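Local coordinates for aminotransferase, class III (Thermomicrobium roseum, PDB 6IO1), which acts as a thermostable (S)-enantioselective omega-transaminase, probably moving amino groups between substrates by way of its pyridoxal 5'-phosphate cofactor, at residues B[41-46]-B[432-437]; B[62-67]-B[266-271]. All blocks are in the same frame, centred on the assembly; numbering follows the deposited sequence.

How the interactions relate
Two contacts of one chain, their centres about 14 Å apart, illustrate how contact chemistry follows position in a fold. Interaction 1 lies toward the surface, partly buried, and sets a beta hairpin against the first turns of the C-terminal helix; its direct touches are van der Waals, and its polar groups meet through water. Interaction 2 is buried nearer the bound cofactor and joins two irregular loops by two direct hydrogen bonds of an asparagine amide, one of them weak. They share no segment, yet they are adjacent: Gly42 O of interaction 1 and His67 N of interaction 2 are 3.0 Å apart, a probable hydrogen bond, and interaction 2 is nested within the chain loop that interaction 1 closes.

Interaction 1: B[41-46]-B[432-437]; sequences EGVWVW and RAECDV
With CG anti to its own carbonyl carbon (chi1 -58°) and the chain extended beyond it, Glu434 reaches out from the helix 432-450 to Val43 and Trp44. The indole has the same first torsion (chi1 -56°), which, together with the second torsion, brings its six-membered ring toward the helix although the CA-CB bond does not aim there. Val43 touches both: its CG2 lies 3.8 Å above one face of the Trp44 ring, offset toward the rim, and is also 3.5 Å from Glu434 CD. The aliphatic part of the glutamate continues this packing, with CG beside Trp44 CZ2. Farther along the helix Val437 meets the ring at its edge, CG1 to Trp44 CH2 being 4.0 Å.

The turn from Glu41 to Trp44 is type II' with Gly42 at its second position, and paired backbone bonds between Glu41 and Trp44 make it a tight beta hairpin linking strands 35-41 and 44-47. The hairpin forms the edge of a mixed sheet, and the start of the C-terminal helix lies beside it; Arg52 of the next strand makes a cation-pi contact with Trp44.

Carboxylate and indole planes stand 80° apart, and Trp44 NE1 is 3.6 Å from Glu434 OE2, with no direct hydrogen bond between them. Water makes good the gap. One molecule accepts from Val43 N at 3.1 Å and donates to Glu434 OE2 at 2.7 Å. A second accepts from Trp44 NE1, also at 3.1 Å, and donates to Glu434 OE2 at 3.2 Å. The other oxygen, OE1, takes the backbone N-H of Ser431 just before the helix, a bond that matches one half of a capping box and holds the carboxylate in place.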
# COMPACT_ATOMS: atom_id res chain seq x y z
N GLU B 41 20.83 6.44 -14.63
CA GLU B 41 20.79 5.91 -15.99
C GLU B 41 21.37 4.50 -15.98
O GLU B 41 22.47 4.29 -15.45
CB GLU B 41 21.56 6.79 -16.98
CG GLU B 41 21.20 6.56 -18.44
CD GLU B 41 21.80 5.29 -19.01
OE1 GLU B 41 22.94 4.94 -18.64
OE2 GLU B 41 21.12 4.62 -19.83
N GLY B 42 20.65 3.56 -16.57
CA GLY B 42 21.09 2.18 -16.56
C GLY B 42 21.26 1.68 -15.14
O GLY B 42 20.33 1.74 -14.32
N VAL B 43 22.45 1.18 -14.83
CA VAL B 43 22.76 0.66 -13.50
C VAL B 43 23.43 1.72 -12.63
O VAL B 43 23.87 1.41 -11.52
CB VAL B 43 23.63 -0.60 -13.59
CG1 VAL B 43 23.01 -1.61 -14.54
CG2 VAL B 43 25.05 -0.24 -14.03
N TRP B 44 23.51 2.96 -13.10
CA TRP B 44 24.26 4.02 -12.45
C TRP B 44 23.32 5.03 -11.81
O TRP B 44 22.25 5.33 -12.36
CB TRP B 44 25.18 4.73 -13.44
CG TRP B 44 26.12 3.81 -14.14
CD1 TRP B 44 26.03 3.37 -15.43
CD2 TRP B 44 27.29 3.20 -13.59
NE1 TRP B 44 27.08 2.52 -15.71
CE2 TRP B 44 27.86 2.40 -14.60
CE3 TRP B 44 27.91 3.25 -12.33
CZ2 TRP B 44 29.03 1.66 -14.40
CZ3 TRP B 44 29.06 2.51 -12.14
CH2 TRP B 44 29.61 1.73 -13.16
N VAL B 45 23.73 5.56 -10.66
CA VAL B 45 23.04 6.65 -9.99
C VAL B 45 24.09 7.66 -9.54
O VAL B 45 25.28 7.35 -9.43
CB VAL B 45 22.20 6.17 -8.78
CG1 VAL B 45 21.02 5.34 -9.24
CG2 VAL B 45 23.07 5.38 -7.81
N TRP B 46 23.65 8.89 -9.33
CA TRP B 46 24.54 9.96 -8.88
C TRP B 46 23.95 10.62 -7.64
O TRP B 46 22.73 10.82 -7.56
CB TRP B 46 24.76 11.00 -9.98
CG TRP B 46 25.64 10.51 -11.10
CD1 TRP B 46 26.97 10.74 -11.25
CD2 TRP B 46 25.23 9.72 -12.22
NE1 TRP B 46 27.43 10.14 -12.40
CE2 TRP B 46 26.38 9.50 -13.01
CE3 TRP B 46 24.02 9.16 -12.63
CZ2 TRP B 46 26.34 8.76 -14.19
CZ3 TRP B 46 23.98 8.43 -13.80
CH2 TRP B 46 25.14 8.23 -14.56
N ARG B 432 28.80 -7.19 -18.46
CA ARG B 432 30.06 -7.81 -17.95
C ARG B 432 30.96 -6.75 -17.28
O ARG B 432 31.48 -7.05 -16.19
CB ARG B 432 30.80 -8.51 -19.09
CG ARG B 432 32.02 -9.31 -18.64
CD ARG B 432 32.68 -10.05 -19.78
NE ARG B 432 33.81 -10.86 -19.35
CZ ARG B 432 33.71 -12.13 -18.97
NH1 ARG B 432 32.54 -12.74 -18.98
NH2 ARG B 432 34.80 -12.78 -18.59
N ALA B 433 31.10 -5.55 -17.87
CA ALA B 433 31.99 -4.57 -17.28
C ALA B 433 31.40 -4.03 -15.99
O ALA B 433 32.11 -3.87 -14.99
CB ALA B 433 32.27 -3.45 -18.28
N GLU B 434 30.10 -3.77 -15.99
CA GLU B 434 29.44 -3.32 -14.77
C GLU B 434 29.47 -4.41 -13.69
O GLU B 434 29.61 -4.12 -12.50
CB GLU B 434 28.01 -2.90 -15.10
CG GLU B 434 27.99 -1.79 -16.15
CD GLU B 434 26.64 -1.64 -16.84
OE1 GLU B 434 25.84 -2.59 -16.79
OE2 GLU B 434 26.40 -0.57 -17.42
N CYS B 435 29.36 -5.68 -14.10
CA CYS B 435 29.50 -6.77 -13.14
C CYS B 435 30.88 -6.76 -12.50
O CYS B 435 31.01 -6.99 -11.30
CB CYS B 435 29.24 -8.12 -13.81
SG CYS B 435 27.49 -8.53 -14.04
N ASP B 436 31.92 -6.51 -13.30
CA ASP B 436 33.28 -6.44 -12.75
C ASP B 436 33.41 -5.27 -11.79
O ASP B 436 34.09 -5.38 -10.75
CB ASP B 436 34.30 -6.29 -13.87
CG ASP B 436 34.49 -7.57 -14.65
OD1 ASP B 436 34.11 -8.64 -14.14
OD2 ASP B 436 35.04 -7.50 -15.77
N VAL B 437 32.80 -4.13 -12.13
CA VAL B 437 32.81 -2.99 -11.23
C VAL B 437 32.19 -3.37 -9.89
O VAL B 437 32.77 -3.15 -8.82
CB VAL B 437 32.08 -1.79 -11.87
CG1 VAL B 437 31.89 -0.68 -10.85
CG2 VAL B 437 32.83 -1.30 -13.09
O HOH W 1 24.05 0.73 -17.43
O HOH W 2 27.83 2.03 -18.64

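Interaction 2: B[62-67]-B[266-271]; sequences NVNIGH and FGRTGT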
# COMPACT_ATOMS: atom_id res chain seq x y z
N ASN B 62 13.95 -3.89 -7.50
CA ASN B 62 12.82 -3.60 -8.37
C ASN B 62 13.13 -2.86 -9.66
O ASN B 62 12.31 -2.94 -10.58
CB ASN B 62 11.74 -2.81 -7.61
CG ASN B 62 12.27 -1.54 -6.99
OD1 ASN B 62 13.47 -1.38 -6.80
ND2 ASN B 62 11.36 -0.63 -6.66
N VAL B 63 14.27 -2.19 -9.80
CA VAL B 63 14.53 -1.46 -11.04
C VAL B 63 15.12 -2.42 -12.06
O VAL B 63 16.31 -2.38 -12.37
CB VAL B 63 15.46 -0.25 -10.80
CG1 VAL B 63 15.53 0.62 -12.05
CG2 VAL B 63 14.97 0.57 -9.62
N ASN B 64 14.27 -3.31 -12.58
CA ASN B 64 14.74 -4.43 -13.39
C ASN B 64 15.30 -3.99 -14.74
O ASN B 64 16.35 -4.47 -15.17
CB ASN B 64 13.62 -5.45 -13.56
CG ASN B 64 13.31 -6.20 -12.28
OD1 ASN B 64 13.77 -5.81 -11.20
ND2 ASN B 64 12.54 -7.27 -12.38
N ILE B 65 14.61 -3.07 -15.43
CA ILE B 65 15.07 -2.65 -16.75
C ILE B 65 16.03 -1.47 -16.69
O ILE B 65 16.46 -0.97 -17.74
CB ILE B 65 13.90 -2.30 -17.70
CG1 ILE B 65 13.24 -0.98 -17.29
CG2 ILE B 65 12.89 -3.44 -17.73
CD1 ILE B 65 12.24 -0.47 -18.31
N GLY B 66 16.39 -1.01 -15.49
CA GLY B 66 17.35 0.07 -15.34
C GLY B 66 16.70 1.44 -15.31
O GLY B 66 15.52 1.63 -15.60
N HIS B 67 17.52 2.42 -14.94
CA HIS B 67 17.05 3.80 -14.84
C HIS B 67 17.07 4.48 -16.20
O HIS B 67 17.73 4.03 -17.15
CB HIS B 67 17.93 4.60 -13.87
CG HIS B 67 18.01 4.02 -12.49
ND1 HIS B 67 16.97 4.12 -11.58
CD2 HIS B 67 19.00 3.37 -11.85
CE1 HIS B 67 17.33 3.54 -10.45
NE2 HIS B 67 18.55 3.07 -10.59
N PHE B 266 9.19 -11.35 -12.73
CA PHE B 266 9.58 -10.50 -13.86
C PHE B 266 11.09 -10.53 -14.11
O PHE B 266 11.74 -9.50 -14.23
CB PHE B 266 9.05 -9.08 -13.67
CG PHE B 266 7.55 -9.01 -13.56
CD1 PHE B 266 6.77 -8.93 -14.69
CD2 PHE B 266 6.93 -9.06 -12.32
CE1 PHE B 266 5.39 -8.88 -14.60
CE2 PHE B 266 5.55 -9.02 -12.22
CZ PHE B 266 4.78 -8.92 -13.36
N GLY B 267 11.63 -11.75 -14.18
CA GLY B 267 12.93 -12.00 -14.78
C GLY B 267 14.14 -12.07 -13.86
O GLY B 267 15.24 -12.30 -14.37
N ARG B 268 13.99 -11.89 -12.55
CA ARG B 268 15.18 -11.78 -11.70
C ARG B 268 15.94 -13.10 -11.61
O ARG B 268 17.17 -13.10 -11.55
CB ARG B 268 14.80 -11.28 -10.31
CG ARG B 268 16.02 -11.02 -9.43
CD ARG B 268 15.80 -9.89 -8.43
NE ARG B 268 15.66 -8.58 -9.06
CZ ARG B 268 16.67 -7.83 -9.46
NH1 ARG B 268 17.92 -8.25 -9.31
NH2 ARG B 268 16.45 -6.65 -10.02
N THR B 269 15.24 -14.24 -11.59
CA THR B 269 15.89 -15.52 -11.34
C THR B 269 16.46 -16.18 -12.60
O THR B 269 17.06 -17.25 -12.49
CB THR B 269 14.91 -16.50 -10.68
OG1 THR B 269 13.87 -16.84 -11.60
CG2 THR B 269 14.29 -15.87 -9.43
N GLY B 270 16.29 -15.57 -13.77
CA GLY B 270 16.70 -16.17 -15.02
C GLY B 270 15.55 -16.67 -15.86
O GLY B 270 15.76 -17.03 -17.03
N THR B 271 14.35 -16.71 -15.30
CA THR B 271 13.11 -16.94 -16.03
C THR B 271 12.17 -15.80 -15.69
O THR B 271 12.43 -15.02 -14.76
CB THR B 271 12.46 -18.28 -15.67
OG1 THR B 271 12.22 -18.33 -14.26
CG2 THR B 271 13.36 -19.44 -16.07
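Near the cofactor pocket of this class-III aminotransferase, whose fold type I architecture is that of its family, two loops are tied together through Asn64 and Arg268. One loop, 62-67, runs between helices 58-61 and 70-82. The other, 266-271, follows strand 256-260, which ends at the pocket residue Asp260. Asn62 packs on the pocket lysine Lys289, its side chain about 8 Å from the bound PMP, and Asn62, Val63 and His67 pack on Phe85 of the second subunit.

Both ends of the Asn64 amide are used, which favours one rotation of the group, oxygen toward Arg268 and nitrogen toward Phe266. Asn64 OD1 accepts from Arg268 NH2 at 3.0 Å, a fairly straight bond with an N-H...O angle of 157°. The donor does not lie in the amide plane but 55° above it, and amide and guanidinium are turned 70° against each other, OD1 sitting at the guanidinium edge. Asn64 ND2 gives a weak, more bent bond to Phe266 O, also 3.0 Å long.

Arg268 is the second residue of a type I turn running from Gly267 to Gly270. Its CG stands opposite the backbone N, and bends at the second and third torsions bring the guanidinium round to the asparagine, where NH1 has a further acceptor, Pro426 O. Phe266 contributes its backbone oxygen to the amide while its ring leads away to pack edge-to-face with Phe273; of its side chain, CB stays nearest the asparagine, 4.1 Å from Asn64 ND2.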